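Local coordinates for uncharacterized conserved protein YiiM (Geobacillus stearothermophilus, PDB 5YHH) that probably acts as a molybdenum-cofactor-binding MOSC-domain oxidoreductase that gives resistance to hydroxylaminopurine, at residues E71-W76 and A86-E91; V118-Q123 and S204-E209. One frame throughout, in Å; residues are numbered along the deposited sequence.

Interaction 1 lies wholly within the MOSC domain and joins helix 71-80 to the loop before strand 93-96. Interaction 2 joins strand 114-121 of the same domain to helix 205-213 of the C-terminal three-helix domain. Their centres are about 21 Å apart, on opposite sides of the chain's centre. They still touch at one place: Arg122 NH1 lies 2.9 Å from Phe89 O, a probable hydrogen bond. Arg122 NH2 is hydrogen-bonded to the cysteinesulfonic acid at position 125. That bond places the modified cysteine near the point where 86-91 and 118-123 meet. The protein probably binds a molybdenum cofactor.

Interaction 1 (E71-W76 and A86-E91); sequences EHFVYW and AGAFGE
The rings of Phe73 and Trp76, on helix 71-80 of the MOSC domain, meet loop 86-91, and Phe89 fits against both. The loop leads into strand 93-96 of the main sheet. The contact is helix to loop, within one domain. It is buried and mostly aromatic. No hydrogen bond crosses it.

One bump is the Phe89 ring. Its tip, Phe89 CZ, presses over one face of the Trp76 indole, 3.3 Å from Trp76 NE1. The centroids of the Trp76 five-membered ring and the Phe89 ring are 4.6 Å apart. Their planes are inclined at 33°, so the pair is oblique. Tyr75 CD2 lies over the opposite face of the indole, which is thus held between two neighbours. Trp76 NE1 is hydrogen-bonded to Tyr68 OH, and the Tyr68 ring stacks on Phe89. Leu137 and Ala140 of helix 137-144 also touch Trp76.

Phe73 is another bump, coming from the helix. Its CG is anti to the carbonyl carbon (chi1 -64°), and the end of the ring comes nearer the loop than its base. Phe73 CE1 lies 3.9 Å from Phe89 CD1. Ala88 CB is 4.3 Å from Phe73 CE1. Across the ring, CE2 approaches the backbone of Ala86. The ring tip therefore enters a hollow lined by Ala86, Ala88, Phe89 and Glu91.

A type I beta turn runs from Gly87 to Gly90. The Glu91 carboxylate accepts two N-H groups, which ties it to the loop backbone. Phe89 N meets the syn lone pair of Glu91 OE1 at 2.9 Å. Gly87 N reaches Glu91 OE2 at 2.8 Å, from above the carboxylate plane. Thr94 OG1 also bonds to OE2. The same oxygen faces the Phe73 ring at its edge and in its plane, with Glu91 OE2 3.5 Å from Phe73 CZ.

Interaction 2 (V118-Q123 and S204-E209); sequences VSQPRQ and SASWRE
Trp207 packs its indole against Gln120 and Pro121, and this is the tight part of the contact. Both residues lie over the same face of the ring. Pro121 CD stands over the six-membered ring of Trp207, 3.6 Å from its centroid. Gln120 CB makes a longer CH-pi contact with the five-membered ring. Pro121 CG also meets Trp207 CH2, at 3.5 Å. The Tyr184 ring stacks on Trp207 as well.

The polar part lies at the start of the helix. Ser204 is the N-cap of helix 205-213 of the three-helix domain, which here packs on the end of strand 114-121 of the MOSC sheet. The short strand and helix segments cross at 51°. Ser204 N bonds to Ser119 O at 3.0 Å. Ser204 OG sits between its own backbone N and carbonyl carbon (chi1 73°), turned to Gln120 OE1. It gives this oxygen a 2.8 Å bond from above the carbonyl plane. Gln120 NE2 donates to Pro121 O at 3.0 Å, nearly in line with the C=O, though the N-H is bent from it (143°). Asp62 OD2 accepts from Ala205 N.

Packing is looser toward solvent. Gln123 is partly exposed, and its CG lies at the indole edge, 3.7 Å from Trp207 CZ2. Ser206 is exposed. Ser206 OG comes no nearer to Gln120 OE1 than 4.0 Å.

Interaction 1 (E71-W76 and A86-E91)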
loop_
_atom_site.group_PDB
_atom_site.type_symbol
_atom_site.label_atom_id
_atom_site.label_comp_id
_atom_site.label_asym_id
_atom_site.label_seq_id
_atom_site.Cartn_x
_atom_site.Cartn_y
_atom_site.Cartn_z
ATOM N N GLU A 71 -6.538 -2.974 10.786
ATOM C CA GLU A 71 -7.826 -3.627 10.997
ATOM C C GLU A 71 -7.787 -5.056 10.488
ATOM O O GLU A 71 -8.391 -5.933 11.071
ATOM C CB GLU A 71 -8.985 -2.865 10.329
ATOM C CG GLU A 71 -9.339 -1.513 10.987
ATOM C CD GLU A 71 -8.493 -0.347 10.476
ATOM O OE1 GLU A 71 -7.452 -0.597 9.815
ATOM O OE2 GLU A 71 -8.846 0.837 10.757
ATOM N N HIS A 72 -7.073 -5.292 9.386
ATOM C CA HIS A 72 -7.067 -6.611 8.768
ATOM C C HIS A 72 -6.334 -7.652 9.595
ATOM O O HIS A 72 -6.569 -8.855 9.428
ATOM C CB HIS A 72 -6.444 -6.536 7.370
ATOM C CG HIS A 72 -7.209 -5.667 6.438
ATOM N ND1 HIS A 72 -8.578 -5.497 6.532
ATOM C CD2 HIS A 72 -6.799 -4.902 5.399
ATOM C CE1 HIS A 72 -8.976 -4.675 5.572
ATOM N NE2 HIS A 72 -7.914 -4.297 4.876
ATOM N N PHE A 73 -5.419 -7.209 10.460
ATOM C CA PHE A 73 -4.715 -8.142 11.352
ATOM C C PHE A 73 -5.680 -9.033 12.155
ATOM O O PHE A 73 -5.364 -10.191 12.428
ATOM C CB PHE A 73 -3.832 -7.403 12.330
ATOM C CG PHE A 73 -2.692 -6.632 11.686
ATOM C CD1 PHE A 73 -2.211 -6.958 10.412
ATOM C CD2 PHE A 73 -2.071 -5.600 12.393
ATOM C CE1 PHE A 73 -1.140 -6.251 9.846
ATOM C CE2 PHE A 73 -1.027 -4.909 11.833
ATOM C CZ PHE A 73 -0.560 -5.240 10.557
ATOM N N VAL A 74 -6.824 -8.477 12.547
ATOM C CA VAL A 74 -7.840 -9.216 13.266
ATOM C C VAL A 74 -8.324 -10.394 12.447
ATOM O O VAL A 74 -8.397 -11.516 12.965
ATOM C CB VAL A 74 -9.022 -8.303 13.702
ATOM C CG1 VAL A 74 -10.180 -9.131 14.322
ATOM C CG2 VAL A 74 -8.551 -7.317 14.703
ATOM N N TYR A 75 -8.643 -10.158 11.175
ATOM C CA TYR A 75 -9.037 -11.208 10.290
ATOM C C TYR A 75 -7.930 -12.255 10.132
ATOM O O TYR A 75 -8.210 -13.452 10.209
ATOM C CB TYR A 75 -9.431 -10.648 8.926
ATOM C CG TYR A 75 -9.641 -11.719 7.869
ATOM C CD1 TYR A 75 -10.861 -12.356 7.750
ATOM C CD2 TYR A 75 -8.634 -12.047 6.958
ATOM C CE1 TYR A 75 -11.075 -13.310 6.801
ATOM C CE2 TYR A 75 -8.833 -13.027 6.016
ATOM C CZ TYR A 75 -10.064 -13.635 5.928
ATOM O OH TYR A 75 -10.298 -14.606 4.999
ATOM N N TRP A 76 -6.681 -11.832 9.934
ATOM C CA TRP A 76 -5.591 -12.798 9.725
ATOM C C TRP A 76 -5.354 -13.660 10.985
ATOM O O TRP A 76 -5.056 -14.857 10.868
ATOM C CB TRP A 76 -4.298 -12.105 9.305
ATOM C CG TRP A 76 -4.446 -11.382 7.981
ATOM C CD1 TRP A 76 -4.310 -10.049 7.755
ATOM C CD2 TRP A 76 -4.818 -11.965 6.734
ATOM N NE1 TRP A 76 -4.557 -9.765 6.442
ATOM C CE2 TRP A 76 -4.879 -10.922 5.796
ATOM C CE3 TRP A 76 -5.100 -13.265 6.314
ATOM C CZ2 TRP A 76 -5.206 -11.136 4.473
ATOM C CZ3 TRP A 76 -5.419 -13.477 4.982
ATOM C CH2 TRP A 76 -5.460 -12.402 4.081
ATOM N N ALA A 86 2.059 -5.012 13.972
ATOM C CA ALA A 86 2.623 -4.039 13.088
ATOM C C ALA A 86 3.905 -4.553 12.436
ATOM O O ALA A 86 4.795 -5.086 13.089
ATOM C CB ALA A 86 2.853 -2.688 13.878
ATOM N N GLY A 87 3.974 -4.433 11.119
ATOM C CA GLY A 87 5.144 -4.892 10.354
ATOM C C GLY A 87 4.926 -6.258 9.702
ATOM O O GLY A 87 5.696 -6.706 8.845
ATOM N N ALA A 88 3.839 -6.906 10.072
ATOM C CA ALA A 88 3.573 -8.273 9.637
ATOM C C ALA A 88 3.453 -8.383 8.106
ATOM O O ALA A 88 3.768 -9.437 7.535
ATOM C CB ALA A 88 2.302 -8.800 10.361
ATOM N N PHE A 89 2.992 -7.320 7.433
ATOM C CA PHE A 89 2.890 -7.341 5.949
ATOM C C PHE A 89 3.997 -6.620 5.227
ATOM O O PHE A 89 3.930 -6.373 4.007
ATOM C CB PHE A 89 1.492 -6.909 5.472
ATOM C CG PHE A 89 0.454 -7.997 5.703
ATOM C CD1 PHE A 89 0.258 -8.520 6.954
ATOM C CD2 PHE A 89 -0.251 -8.544 4.651
ATOM C CE1 PHE A 89 -0.630 -9.594 7.141
ATOM C CE2 PHE A 89 -1.152 -9.593 4.866
ATOM C CZ PHE A 89 -1.324 -10.100 6.090
ATOM N N GLY A 90 5.078 -6.384 5.964
ATOM C CA GLY A 90 6.242 -5.704 5.440
ATOM C C GLY A 90 5.963 -4.242 5.210
ATOM O O GLY A 90 6.706 -3.596 4.504
ATOM N N GLU A 91 4.913 -3.693 5.826
ATOM C CA GLU A 91 4.518 -2.313 5.528
ATOM C C GLU A 91 5.424 -1.281 6.225
ATOM O O GLU A 91 5.858 -1.495 7.344
ATOM C CB GLU A 91 3.031 -2.084 5.857
ATOM C CG GLU A 91 2.645 -2.065 7.361
ATOM C CD GLU A 91 2.606 -3.359 8.076
ATOM O OE1 GLU A 91 2.980 -4.422 7.497
ATOM O OE2 GLU A 91 2.130 -3.327 9.261
#

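Interaction 2 (V118-Q123 and S204-E209)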
loop_
_atom_site.group_PDB
_atom_site.type_symbol
_atom_site.label_atom_id
_atom_site.label_comp_id
_atom_site.label_asym_id
_atom_site.label_seq_id
_atom_site.Cartn_x
_atom_site.Cartn_y
_atom_site.Cartn_z
ATOM N N VAL A 118 -1.905 8.569 -2.782
ATOM C CA VAL A 118 -2.149 7.155 -3.123
ATOM C C VAL A 118 -1.882 6.931 -4.597
ATOM O O VAL A 118 -2.394 7.669 -5.439
ATOM C CB VAL A 118 -3.607 6.731 -2.758
ATOM C CG1 VAL A 118 -3.881 5.268 -3.142
ATOM C CG2 VAL A 118 -3.870 6.943 -1.261
ATOM N N SER A 119 -1.070 5.927 -4.892
ATOM C CA SER A 119 -0.586 5.652 -6.251
ATOM C C SER A 119 -1.049 4.345 -6.880
ATOM O O SER A 119 -1.180 4.260 -8.100
ATOM C CB SER A 119 0.936 5.639 -6.246
ATOM O OG SER A 119 1.454 4.616 -5.419
ATOM N N GLN A 120 -1.237 3.320 -6.047
ATOM C CA GLN A 120 -1.626 1.993 -6.502
ATOM C C GLN A 120 -1.950 1.061 -5.318
ATOM O O GLN A 120 -1.478 1.290 -4.199
ATOM C CB GLN A 120 -0.483 1.373 -7.312
ATOM C CG GLN A 120 0.820 1.186 -6.543
ATOM C CD GLN A 120 1.802 0.259 -7.270
ATOM O OE1 GLN A 120 2.412 0.677 -8.212
ATOM N NE2 GLN A 120 1.912 -1.018 -6.832
ATOM N N PRO A 121 -2.745 0.001 -5.569
ATOM C CA PRO A 121 -2.839 -1.129 -4.636
ATOM C C PRO A 121 -1.500 -1.831 -4.498
ATOM O O PRO A 121 -0.639 -1.708 -5.363
ATOM C CB PRO A 121 -3.856 -2.064 -5.323
ATOM C CG PRO A 121 -4.536 -1.207 -6.323
ATOM C CD PRO A 121 -3.501 -0.281 -6.807
ATOM N N ARG A 122 -1.304 -2.519 -3.388
ATOM C CA ARG A 122 -0.132 -3.338 -3.167
ATOM C C ARG A 122 -0.525 -4.752 -3.592
ATOM O O ARG A 122 -1.608 -5.207 -3.314
ATOM C CB ARG A 122 0.249 -3.303 -1.676
ATOM C CG ARG A 122 1.415 -4.210 -1.265
ATOM C CD ARG A 122 0.973 -5.568 -0.757
ATOM N NE ARG A 122 2.115 -6.397 -0.326
ATOM C CZ ARG A 122 2.663 -6.382 0.898
ATOM N NH1 ARG A 122 2.176 -5.588 1.887
ATOM N NH2 ARG A 122 3.707 -7.182 1.135
ATOM N N GLN A 123 0.347 -5.414 -4.331
ATOM C CA GLN A 123 0.061 -6.764 -4.782
ATOM C C GLN A 123 0.674 -7.772 -3.812
ATOM O O GLN A 123 1.776 -7.562 -3.303
ATOM C CB GLN A 123 0.640 -6.978 -6.158
ATOM C CG GLN A 123 0.070 -6.063 -7.203
ATOM C CD GLN A 123 0.800 -6.202 -8.492
ATOM O OE1 GLN A 123 1.706 -5.433 -8.777
ATOM N NE2 GLN A 123 0.426 -7.193 -9.283
ATOM N N SER A 204 0.191 4.779 -10.723
ATOM C CA SER A 204 1.566 4.397 -10.951
ATOM C C SER A 204 1.748 3.980 -12.432
ATOM O O SER A 204 0.828 3.404 -13.040
ATOM C CB SER A 204 1.959 3.265 -9.977
ATOM O OG SER A 204 1.334 2.059 -10.369
ATOM N N ALA A 205 2.907 4.300 -13.006
ATOM C CA ALA A 205 3.199 3.979 -14.409
ATOM C C ALA A 205 2.996 2.495 -14.718
ATOM O O ALA A 205 2.418 2.154 -15.736
ATOM C CB ALA A 205 4.621 4.400 -14.773
ATOM N N SER A 206 3.451 1.615 -13.835
ATOM C CA SER A 206 3.373 0.174 -14.109
ATOM C C SER A 206 1.920 -0.342 -14.204
ATOM O O SER A 206 1.599 -1.104 -15.108
ATOM C CB SER A 206 4.177 -0.621 -13.066
ATOM O OG SER A 206 3.563 -0.611 -11.781
ATOM N N TRP A 207 1.041 0.097 -13.298
ATOM C CA TRP A 207 -0.382 -0.280 -13.369
ATOM C C TRP A 207 -1.038 0.263 -14.634
ATOM O O TRP A 207 -1.855 -0.438 -15.253
ATOM C CB TRP A 207 -1.169 0.168 -12.119
ATOM C CG TRP A 207 -0.954 -0.778 -11.018
ATOM C CD1 TRP A 207 0.241 -1.083 -10.449
ATOM C CD2 TRP A 207 -1.932 -1.602 -10.374
ATOM N NE1 TRP A 207 0.080 -2.032 -9.482
ATOM C CE2 TRP A 207 -1.247 -2.379 -9.412
ATOM C CE3 TRP A 207 -3.311 -1.745 -10.493
ATOM C CZ2 TRP A 207 -1.900 -3.291 -8.578
ATOM C CZ3 TRP A 207 -3.967 -2.663 -9.662
ATOM C CH2 TRP A 207 -3.257 -3.436 -8.731
ATOM N N ARG A 208 -0.685 1.499 -15.004
ATOM C CA ARG A 208 -1.160 2.106 -16.263
ATOM C C ARG A 208 -0.776 1.209 -17.441
ATOM O O ARG A 208 -1.617 0.867 -18.271
ATOM C CB ARG A 208 -0.606 3.535 -16.439
ATOM C CG ARG A 208 -0.286 3.998 -17.887
ATOM C CD ARG A 208 0.002 5.519 -17.941
ATOM N NE ARG A 208 -1.146 6.196 -17.335
ATOM C CZ ARG A 208 -1.191 6.746 -16.117
ATOM N NH1 ARG A 208 -0.121 6.791 -15.321
ATOM N NH2 ARG A 208 -2.333 7.276 -15.695
ATOM N N GLU A 209 0.493 0.820 -17.482
ATOM C CA GLU A 209 1.015 -0.003 -18.578
ATOM C C GLU A 209 0.241 -1.316 -18.683
ATOM O O GLU A 209 -0.226 -1.686 -19.758
ATOM C CB GLU A 209 2.519 -0.267 -18.396
ATOM C CG GLU A 209 3.368 0.988 -18.604
ATOM C CD GLU A 209 4.860 0.759 -18.408
ATOM O OE1 GLU A 209 5.325 -0.410 -18.530
ATOM O OE2 GLU A 209 5.567 1.768 -18.159
#